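Serine-rich secreted cell wall anchored (LPXTG-motif ) protein (Lactobacillus reuteri ATCC 53608, PDB 5NXK) probably serves as a surface adhesin, its beta-solenoid binding region helping the bacterium attach to host surfaces in the gut. Local coordinates at residues T184-L190 and N218-K224; N83-Y87 and C145-F150. One frame throughout, in Å; residues are numbered along the deposited sequence.

Interaction 1: residues T184-L190 and N218-K224; sequences TDIDMWL and NTEYNIK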
# COMPACT_ATOMS: atom_id res chain seq x y z
N THR A 184 8.25 10.03 2.96
CA THR A 184 8.63 9.47 1.66
C THR A 184 8.13 10.28 0.47
O THR A 184 7.23 11.11 0.61
CB THR A 184 8.14 8.01 1.56
OG1 THR A 184 6.74 7.95 1.84
CG2 THR A 184 8.88 7.12 2.59
N ASP A 185 8.72 10.05 -0.70
CA ASP A 185 8.43 10.85 -1.88
C ASP A 185 7.10 10.49 -2.52
O ASP A 185 6.50 11.31 -3.24
CB ASP A 185 9.53 10.68 -2.94
CG ASP A 185 10.90 11.10 -2.43
OD1 ASP A 185 10.99 12.11 -1.70
OD2 ASP A 185 11.89 10.43 -2.79
N ILE A 186 6.65 9.26 -2.31
CA ILE A 186 5.47 8.76 -3.01
C ILE A 186 4.53 8.10 -2.00
O ILE A 186 4.99 7.39 -1.12
CB ILE A 186 5.87 7.74 -4.13
CG1 ILE A 186 6.87 8.39 -5.10
CG2 ILE A 186 4.64 7.24 -4.88
CD1 ILE A 186 7.44 7.41 -6.12
N ASP A 187 3.22 8.37 -2.08
CA ASP A 187 2.26 7.75 -1.16
C ASP A 187 1.96 6.30 -1.56
O ASP A 187 1.96 5.41 -0.72
CB ASP A 187 0.95 8.55 -1.09
CG ASP A 187 1.13 9.97 -0.54
OD1 ASP A 187 2.15 10.25 0.15
OD2 ASP A 187 0.24 10.81 -0.79
N MET A 188 1.69 6.08 -2.85
CA MET A 188 1.39 4.73 -3.35
C MET A 188 2.17 4.49 -4.63
O MET A 188 1.97 5.20 -5.61
CB MET A 188 -0.10 4.55 -3.65
CG MET A 188 -1.02 4.62 -2.45
SD MET A 188 -2.75 4.52 -2.99
CE MET A 188 -3.59 4.45 -1.41
N TRP A 189 3.06 3.50 -4.62
CA TRP A 189 3.82 3.17 -5.81
C TRP A 189 3.50 1.74 -6.21
O TRP A 189 3.86 0.80 -5.51
CB TRP A 189 5.33 3.33 -5.57
CG TRP A 189 6.15 3.31 -6.82
CD1 TRP A 189 5.71 3.07 -8.09
CD2 TRP A 189 7.56 3.58 -6.94
NE1 TRP A 189 6.74 3.16 -8.98
CE2 TRP A 189 7.89 3.48 -8.30
CE3 TRP A 189 8.57 3.90 -6.02
CZ2 TRP A 189 9.19 3.68 -8.78
CZ3 TRP A 189 9.85 4.10 -6.49
CH2 TRP A 189 10.15 3.99 -7.86
N LEU A 190 2.82 1.59 -7.34
CA LEU A 190 2.45 0.28 -7.85
C LEU A 190 3.22 0.06 -9.14
O LEU A 190 3.03 0.78 -10.12
CB LEU A 190 0.94 0.17 -8.09
CG LEU A 190 -0.00 0.36 -6.89
CD1 LEU A 190 -0.31 1.84 -6.63
CD2 LEU A 190 -1.29 -0.45 -7.06
N ASN A 218 4.90 17.46 1.61
CA ASN A 218 5.91 16.41 1.67
C ASN A 218 6.06 15.57 0.41
O ASN A 218 7.16 15.36 -0.09
CB ASN A 218 5.60 15.47 2.84
CG ASN A 218 6.49 14.23 2.85
OD1 ASN A 218 7.55 14.23 3.49
ND2 ASN A 218 6.07 13.18 2.14
N THR A 219 4.94 15.07 -0.09
CA THR A 219 4.94 14.05 -1.13
C THR A 219 5.13 14.64 -2.53
O THR A 219 4.56 15.68 -2.84
CB THR A 219 3.63 13.27 -1.05
OG1 THR A 219 3.59 12.56 0.20
CG2 THR A 219 3.49 12.28 -2.19
N GLU A 220 5.94 13.99 -3.36
CA GLU A 220 6.07 14.42 -4.75
C GLU A 220 4.94 13.88 -5.63
O GLU A 220 4.34 14.64 -6.38
CB GLU A 220 7.43 14.00 -5.31
CG GLU A 220 8.60 14.65 -4.58
CD GLU A 220 9.93 14.36 -5.23
OE1 GLU A 220 10.46 15.26 -5.92
OE2 GLU A 220 10.45 13.23 -5.07
N TYR A 221 4.65 12.59 -5.54
CA TYR A 221 3.52 12.00 -6.28
C TYR A 221 2.63 11.23 -5.31
O TYR A 221 3.13 10.42 -4.54
CB TYR A 221 3.96 11.03 -7.37
CG TYR A 221 5.26 11.30 -8.06
CD1 TYR A 221 5.53 12.53 -8.62
CD2 TYR A 221 6.22 10.30 -8.16
CE1 TYR A 221 6.73 12.77 -9.26
CE2 TYR A 221 7.42 10.52 -8.80
CZ TYR A 221 7.67 11.76 -9.34
OH TYR A 221 8.87 11.99 -9.98
N ASN A 222 1.32 11.46 -5.35
CA ASN A 222 0.43 10.66 -4.50
C ASN A 222 0.39 9.20 -4.97
O ASN A 222 0.54 8.27 -4.19
CB ASN A 222 -0.99 11.24 -4.49
CG ASN A 222 -1.05 12.63 -3.88
OD1 ASN A 222 -1.41 13.58 -4.56
ND2 ASN A 222 -0.69 12.75 -2.60
N ILE A 223 0.16 9.02 -6.27
CA ILE A 223 0.04 7.69 -6.84
C ILE A 223 0.93 7.57 -8.07
O ILE A 223 0.84 8.36 -9.00
CB ILE A 223 -1.41 7.36 -7.24
CG1 ILE A 223 -2.35 7.47 -6.03
CG2 ILE A 223 -1.50 5.95 -7.84
CD1 ILE A 223 -3.84 7.28 -6.41
N LYS A 224 1.84 6.60 -8.04
CA LYS A 224 2.67 6.35 -9.19
C LYS A 224 2.35 4.95 -9.71
O LYS A 224 2.47 3.96 -8.98
CB LYS A 224 4.16 6.49 -8.86
CG LYS A 224 5.00 6.47 -10.12
CD LYS A 224 6.50 6.56 -9.88
CE LYS A 224 7.20 6.66 -11.24
NZ LYS A 224 8.19 7.75 -11.29
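Asp187 reaches across to two residues of 218-224 and uses a different carboxylate oxygen for each. Its OD1 takes the hydroxyl proton of Thr219 OG1 at 2.7 Å on the syn side, while OD2 receives Asn222 ND2 at 2.8 Å on the anti side, in the amide plane of the donor. Both donors stand clear of the carboxylate plane, the second by 34°. With CG anti to its carbonyl carbon (chi1 -63°), Asp187 runs alongside Asn222, and Asn181 and Asn215 add further amide donors, so this buried carboxylate is gripped by four groups and probably stays ionised.

Lys224 and Ile186 share one face of the Trp189 indole. The lysine CG lies anti to the backbone N (chi1 -170°), and the chain, extended as far as CE, runs beside the indole, laying CD over the five-membered ring at 3.9 Å from the centroid in a CH-pi contact. Trp189 NE1 is held by Asp226. Glu220 OE2 lies 3.6 Å from Asp185 OD1, a like-charge approach probably eased by the salt bridge to Lys159.

Backbone bonds such as Lys224 N to Met188 O, 2.8 Å, keep the coils in parallel register. Strand 186-191 lies between 221-226 and the chain at Ala162 and Leu163, to which Ile186 and Trp189 bond through their backbones, and Met213 of strand 210-214 packs against Met188 and Ile223 inside the solenoid.

Interaction 2: residues N83-Y87 and C145-F150; sequences NTSKY and CGTEAF
Lys86 lays its side chain obliquely over that of Glu148, the methylenes meeting before the charges do. Its CB sits 3.9 Å from Glu148 CB, and farther out CE approaches OE1 at 3.5 Å. CG is wedged between the backbone N and the carbonyl carbon (chi1 72°), and a bend at chi3 (79°) turns the end of the chain back to the carboxylate. Even so, Lys86 NZ remains 3.9 Å from Glu148 OE1, a long salt bridge. The other oxygen, OE2, is tied to the lysine backbone through a water, which accepts from Lys86 N at 2.9 Å and donates weakly to the carboxylate.

Beside this pair the two segments share one direct hydrogen bond, from Glu148 N to Thr84 O at 2.9 Å, with the donor tilted 15° from the carbonyl plane. Thr84 turns its methyl to the partner: CG2 rests 3.3 Å from Gly146 O and also meets Cys145 CB, while its hydroxyl makes a weak bond to Leu55 O. At the other end Tyr87 CE1 and Phe150 CD1 touch, and both rings pack edge-to-face with Trp114. An ST turn, in which Ser85 OG accepts from Tyr87 N, shapes the loop that presents Lys86 and Tyr87.

The contact lays the segment leaving the two-stranded hairpin 137-140/143-146 over the solenoid turn between strands 79-83 and 90-92. Its chemistry is uneven: Lys86 O and Asn83 O are buried without a partner in the model, the ion pair is long, and the water serves the lysine's backbone N, not its ammonium group. Attachment therefore probably owes more to van der Waals packing, the single backbone bond and the shared aromatic neighbour than to the ion pair.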
# COMPACT_ATOMS: atom_id res chain seq x y z
N ASN A 83 6.50 -0.35 12.04
CA ASN A 83 7.65 -1.05 11.48
C ASN A 83 8.78 -0.09 11.13
O ASN A 83 8.54 1.04 10.72
CB ASN A 83 7.24 -1.85 10.23
CG ASN A 83 6.93 -0.95 9.06
OD1 ASN A 83 5.84 -0.38 8.98
ND2 ASN A 83 7.90 -0.80 8.15
N THR A 84 10.01 -0.57 11.25
CA THR A 84 11.17 0.22 10.88
C THR A 84 11.73 -0.24 9.54
O THR A 84 12.47 0.50 8.88
CB THR A 84 12.29 0.12 11.93
OG1 THR A 84 12.68 -1.25 12.05
CG2 THR A 84 11.79 0.61 13.28
N SER A 85 11.37 -1.45 9.15
CA SER A 85 11.91 -2.06 7.94
C SER A 85 11.52 -1.31 6.68
O SER A 85 10.36 -0.93 6.51
CB SER A 85 11.45 -3.51 7.81
OG SER A 85 11.97 -4.08 6.62
N LYS A 86 12.48 -1.14 5.78
CA LYS A 86 12.18 -0.57 4.48
C LYS A 86 11.31 -1.53 3.67
O LYS A 86 10.75 -1.14 2.65
CB LYS A 86 13.47 -0.19 3.75
CG LYS A 86 14.31 -1.34 3.21
CD LYS A 86 15.51 -0.76 2.46
CE LYS A 86 16.58 -0.31 3.45
NZ LYS A 86 17.88 0.03 2.81
N TYR A 87 11.19 -2.78 4.13
CA TYR A 87 10.34 -3.77 3.45
C TYR A 87 8.96 -3.94 4.09
O TYR A 87 8.28 -4.93 3.85
CB TYR A 87 11.06 -5.13 3.35
CG TYR A 87 12.32 -5.01 2.52
CD1 TYR A 87 12.24 -4.70 1.17
CD2 TYR A 87 13.59 -5.14 3.09
CE1 TYR A 87 13.37 -4.56 0.39
CE2 TYR A 87 14.74 -5.00 2.31
CZ TYR A 87 14.61 -4.71 0.97
OH TYR A 87 15.72 -4.56 0.17
N CYS A 145 11.83 4.94 17.62
CA CYS A 145 12.43 4.13 16.57
C CYS A 145 12.52 4.91 15.27
O CYS A 145 11.54 5.51 14.84
CB CYS A 145 11.62 2.84 16.36
SG CYS A 145 10.89 2.14 17.87
N GLY A 146 13.71 4.92 14.67
CA GLY A 146 13.88 5.50 13.35
C GLY A 146 13.42 4.51 12.29
O GLY A 146 13.59 3.31 12.45
N THR A 147 12.82 5.00 11.21
CA THR A 147 12.35 4.12 10.15
C THR A 147 13.31 4.16 8.97
O THR A 147 14.12 5.09 8.84
CB THR A 147 10.94 4.51 9.63
OG1 THR A 147 11.00 5.81 9.03
CG2 THR A 147 9.90 4.52 10.76
N GLU A 148 13.24 3.15 8.11
CA GLU A 148 13.90 3.22 6.82
C GLU A 148 12.83 3.15 5.74
O GLU A 148 11.75 2.60 5.94
CB GLU A 148 14.91 2.08 6.62
CG GLU A 148 16.04 2.03 7.62
CD GLU A 148 16.88 0.77 7.48
OE1 GLU A 148 17.78 0.74 6.61
OE2 GLU A 148 16.62 -0.21 8.22
N ALA A 149 13.15 3.68 4.57
CA ALA A 149 12.17 3.72 3.50
C ALA A 149 12.76 3.03 2.29
O ALA A 149 13.96 3.19 2.01
CB ALA A 149 11.79 5.15 3.17
N PHE A 150 11.94 2.25 1.60
CA PHE A 150 12.37 1.63 0.35
C PHE A 150 12.54 2.69 -0.72
O PHE A 150 11.70 3.57 -0.89
CB PHE A 150 11.36 0.58 -0.12
CG PHE A 150 11.71 -0.01 -1.45
CD1 PHE A 150 12.78 -0.88 -1.57
CD2 PHE A 150 10.99 0.33 -2.59
CE1 PHE A 150 13.12 -1.42 -2.81
CE2 PHE A 150 11.31 -0.21 -3.83
CZ PHE A 150 12.38 -1.08 -3.94
O HOH W 1 15.14 -2.09 6.43

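Interactions 1 and 2 follow one another along the chain, the second closing at Phe150 before the first opens at Thr184, and their centres lie 16 Å apart. They meet directly where Thr184 CG2 packs on Ala149 CB at 3.6 Å. A second connection is aromatic: Tyr164 meets Trp189 of interaction 1 edge-to-face and the ring of Phe150 of interaction 2 with planes at about 45°. The principle they illustrate is a division of labour. In 184-190/218-224 successive coils stack by parallel strand bonding that carries on round a corner, whereas in 83-87/145-150 an irregular excursion from the solenoid is laid back on an earlier turn.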